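Uncharacterized protein (Porphyromonas gingivalis, PDB 2QSV) is of unknown function, possibly a cysteine peptidase, its C-terminal part comprising two successive immunoglobulin-like beta domains. Local coordinates at residues A[41-44]-A[45-48]; A[110-114]-A[115-119]. All blocks are in the same frame, centred on the assembly; numbering follows the deposited sequence.

Each contact is a local bend within its own unbroken stretch of chain, the two lying about 30 Å apart between centres and about 19 Å between nearest atoms. Contact 1 (41-48) is largely buried in the first domain, where the chain passes from strand 35-41 of one sheet to strand 46-47 of the other. Contact 2 (110-119) lies at the surface, in the connection from strand 94-105 of that domain to strand 120-121 of the next. Their chemistry follows their places: one backbone bond and an apolar cluster of leucine, proline, phenylalanine and valine in contact 1, against a polar network around a glutamine carbonyl, joined by a water, in contact 2.

Contact 1 of 2, residues A[41-44]-A[45-48]; sequences SLPS and FVSL
Pro43 to Val46 form a type I beta turn, closed by a hydrogen bond from Val46 N to Pro43 O (3.2 Å). The N-H points almost straight at its acceptor (166°). The two corner residues are Ser44 and Phe45. Phe45 has CG between its backbone N and carbonyl carbon (chi1 51°), which folds the ring back over the turn. Pro43 CB then meets one face in a CH-pi contact, 4.0 Å from the centroid of the Phe45 ring and 12° off its normal. Val46 lies along the proline ring: CG1 is 3.9 Å from Pro43 CB, and CG2 is 3.8 Å from Pro43 CD. That CG2 also touches Leu42 CD2 at 3.8 Å. The same leucine methyl reaches past the valine to Leu48 CB (3.6 Å), the two leucine side chains crossing at about a right angle. Ser44 OG has its hydrogen-bond partner in Glu80 of strand 76-87. Beyond the turn, Phe45 packs on Val101, Leu103 and Leu67, thus on strands of both sheets. This is a loop carrying the chain from one sheet to the other of an immunoglobulin-like beta sandwich, bent by a type I turn that begins at Pro43.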
loop_
_atom_site.group_PDB
_atom_site.type_symbol
_atom_site.label_atom_id
_atom_site.label_comp_id
_atom_site.label_asym_id
_atom_site.label_seq_id
_atom_site.Cartn_x
_atom_site.Cartn_y
_atom_site.Cartn_z
ATOM N N SER A 41 -5.273 18.035 1.599
ATOM C CA SER A 41 -4.045 17.388 2.057
ATOM C C SER A 41 -3.510 16.479 0.949
ATOM O O SER A 41 -4.282 15.774 0.320
ATOM C CB SER A 41 -4.313 16.584 3.332
ATOM O OG SER A 41 -3.110 16.193 3.960
ATOM N N LEU A 42 -2.197 16.542 0.704
ATOM C CA LEU A 42 -1.503 15.696 -0.268
ATOM C C LEU A 42 -0.559 14.771 0.470
ATOM O O LEU A 42 0.031 15.194 1.438
ATOM C CB LEU A 42 -0.603 16.534 -1.191
ATOM C CG LEU A 42 -1.108 17.383 -2.352
ATOM C CD1 LEU A 42 0.046 18.252 -2.880
ATOM C CD2 LEU A 42 -1.672 16.498 -3.466
ATOM N N PRO A 43 -0.367 13.528 -0.020
ATOM C CA PRO A 43 0.743 12.692 0.438
ATOM C C PRO A 43 2.087 13.432 0.417
ATOM O O PRO A 43 2.345 14.209 -0.507
ATOM C CB PRO A 43 0.754 11.562 -0.591
ATOM C CG PRO A 43 -0.661 11.405 -0.946
ATOM C CD PRO A 43 -1.199 12.821 -1.003
ATOM N N SER A 44 2.935 13.185 1.415
ATOM C CA SER A 44 4.247 13.836 1.496
ATOM C C SER A 44 5.177 13.538 0.312
ATOM O O SER A 44 6.171 14.256 0.112
ATOM C CB SER A 44 4.963 13.415 2.769
ATOM O OG SER A 44 5.271 12.039 2.719
ATOM N N PHE A 45 4.863 12.484 -0.449
ATOM C CA PHE A 45 5.712 12.023 -1.552
ATOM C C PHE A 45 5.142 12.381 -2.921
ATOM O O PHE A 45 5.645 11.909 -3.943
ATOM C CB PHE A 45 5.982 10.496 -1.468
ATOM C CG PHE A 45 4.720 9.641 -1.309
ATOM C CD1 PHE A 45 3.976 9.219 -2.417
ATOM C CD2 PHE A 45 4.285 9.252 -0.042
ATOM C CE1 PHE A 45 2.819 8.417 -2.257
ATOM C CE2 PHE A 45 3.144 8.437 0.127
ATOM C CZ PHE A 45 2.424 8.014 -0.980
ATOM N N VAL A 46 4.098 13.212 -2.948
ATOM C CA VAL A 46 3.550 13.660 -4.231
ATOM C C VAL A 46 3.532 15.179 -4.404
ATOM O O VAL A 46 3.589 15.931 -3.431
ATOM C CB VAL A 46 2.132 13.081 -4.582
ATOM C CG1 VAL A 46 2.014 11.580 -4.331
ATOM C CG2 VAL A 46 1.032 13.872 -3.933
ATOM N N SER A 47 3.436 15.590 -5.669
ATOM C CA SER A 47 3.264 16.976 -6.096
ATOM C C SER A 47 1.963 17.117 -6.852
ATOM O O SER A 47 1.625 16.246 -7.681
ATOM C CB SER A 47 4.399 17.374 -7.032
ATOM O OG SER A 47 5.340 18.145 -6.329
ATOM N N LEU A 48 1.235 18.194 -6.562
ATOM C CA LEU A 48 0.039 18.569 -7.308
ATOM C C LEU A 48 -0.163 20.100 -7.310
ATOM O O LEU A 48 -0.327 20.716 -6.255
ATOM C CB LEU A 48 -1.198 17.866 -6.746
ATOM C CG LEU A 48 -2.537 18.011 -7.484
ATOM C CD1 LEU A 48 -2.528 17.209 -8.776
ATOM C CD2 LEU A 48 -3.710 17.576 -6.590
#

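Contact 2 of 2, residues A[110-114]-A[115-119]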
loop_
_atom_site.group_PDB
_atom_site.type_symbol
_atom_site.label_atom_id
_atom_site.label_comp_id
_atom_site.label_asym_id
_atom_site.label_seq_id
_atom_site.Cartn_x
_atom_site.Cartn_y
_atom_site.Cartn_z
ATOM N N PRO A 110 21.835 0.252 -7.284
ATOM C CA PRO A 110 23.155 0.518 -7.936
ATOM C C PRO A 110 24.174 1.242 -7.048
ATOM O O PRO A 110 25.381 1.083 -7.258
ATOM C CB PRO A 110 22.795 1.364 -9.179
ATOM C CG PRO A 110 21.310 1.004 -9.461
ATOM C CD PRO A 110 20.720 0.853 -8.058
ATOM N N ALA A 111 23.695 1.994 -6.063
ATOM C CA ALA A 111 24.545 2.542 -5.017
ATOM C C ALA A 111 24.897 1.586 -3.852
ATOM O O ALA A 111 25.598 1.996 -2.941
ATOM C CB ALA A 111 23.925 3.817 -4.462
ATOM N N LEU A 112 24.424 0.338 -3.848
ATOM C CA LEU A 112 24.732 -0.598 -2.733
ATOM C C LEU A 112 25.616 -1.745 -3.199
ATOM O O LEU A 112 25.458 -2.243 -4.314
ATOM C CB LEU A 112 23.453 -1.147 -2.085
ATOM C CG LEU A 112 22.459 -0.158 -1.488
ATOM C CD1 LEU A 112 21.122 -0.830 -1.113
ATOM C CD2 LEU A 112 23.087 0.575 -0.269
ATOM N N THR A 113 26.547 -2.182 -2.365
ATOM C CA THR A 113 27.365 -3.344 -2.721
ATOM C C THR A 113 26.712 -4.616 -2.163
ATOM O O THR A 113 25.822 -4.532 -1.322
ATOM C CB THR A 113 28.758 -3.251 -2.091
ATOM O OG1 THR A 113 28.617 -3.383 -0.678
ATOM C CG2 THR A 113 29.418 -1.894 -2.392
ATOM N N ALA A 114 27.188 -5.773 -2.625
ATOM C CA ALA A 114 26.755 -7.088 -2.136
ATOM C C ALA A 114 26.910 -7.261 -0.624
ATOM O O ALA A 114 26.091 -7.929 0.009
ATOM C CB ALA A 114 27.468 -8.230 -2.918
ATOM N N ALA A 115 27.908 -6.614 -0.019
ATOM C CA ALA A 115 28.112 -6.744 1.438
ATOM C C ALA A 115 27.100 -5.909 2.173
ATOM O O ALA A 115 26.922 -6.021 3.379
ATOM C CB ALA A 115 29.558 -6.314 1.827
ATOM N N GLN A 116 26.407 -5.050 1.451
ATOM C CA GLN A 116 25.331 -4.291 2.082
ATOM C C GLN A 116 23.899 -4.809 1.816
ATOM O O GLN A 116 22.953 -4.200 2.278
ATOM C CB GLN A 116 25.393 -2.827 1.637
ATOM C CG GLN A 116 26.749 -2.126 1.840
ATOM C CD GLN A 116 26.750 -0.795 1.122
ATOM O OE1 GLN A 116 27.005 -0.713 -0.068
ATOM N NE2 GLN A 116 26.421 0.248 1.845
ATOM N N THR A 117 23.727 -5.878 1.059
ATOM C CA THR A 117 22.364 -6.303 0.680
ATOM C C THR A 117 22.163 -7.729 1.065
ATOM O O THR A 117 23.134 -8.449 1.221
ATOM C CB THR A 117 22.057 -6.095 -0.832
ATOM O OG1 THR A 117 23.028 -6.802 -1.624
ATOM C CG2 THR A 117 22.073 -4.612 -1.213
ATOM N N GLY A 118 20.902 -8.132 1.241
ATOM C CA GLY A 118 20.548 -9.501 1.555
ATOM C C GLY A 118 19.924 -10.236 0.357
ATOM O O GLY A 118 19.744 -9.650 -0.722
ATOM N N VAL A 119 19.689 -11.528 0.517
ATOM C CA VAL A 119 18.971 -12.337 -0.481
ATOM C C VAL A 119 17.954 -13.112 0.341
ATOM O O VAL A 119 18.324 -13.927 1.218
ATOM C CB VAL A 119 19.870 -13.302 -1.327
ATOM C CG1 VAL A 119 18.965 -14.104 -2.388
ATOM C CG2 VAL A 119 20.972 -12.580 -2.106
HETATM O O HOH W 1 27.839 1.424 -1.766
#
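Gln116 OE1 is gripped by a backbone N-H and a water. Thr113 N donates to Gln116 OE1 at 2.8 Å in a nearly straight bond (172°), with the donor tilted 24° from the plane of the amide carbonyl. Water 1 donates to Gln116 OE1 and also to Ala111 O (2.6 Å), bridging the side chain to the preceding backbone. The glutamine gets back to Thr113 because CG sits beside its own backbone N (chi1 -54°) and the chain runs extended beyond CG. Thr113 OG1 lies close to OE1 as well, but its proton may go to another acceptor; the same hydroxyl takes only a weak bond from Ala115 N. In the backbone, Gln116 N returns a bond to Thr113 O at 2.9 Å, and a weak one runs from Thr117 N to Ala114 O. On the apolar side, Thr117 CG2 packs on Leu112 CB at 3.8 Å and on Leu112 CD1 at 3.9 Å. Outside these residues Thr117 touches Pro207, while Val119 N bonds to Asn144 OD1, which ties the end of the connection to the second domain. With Thr113 in the N-cap position ahead of the 3-10 turn 114-116, the bond from its N-H to the side chain three residues on is one half of a capping box.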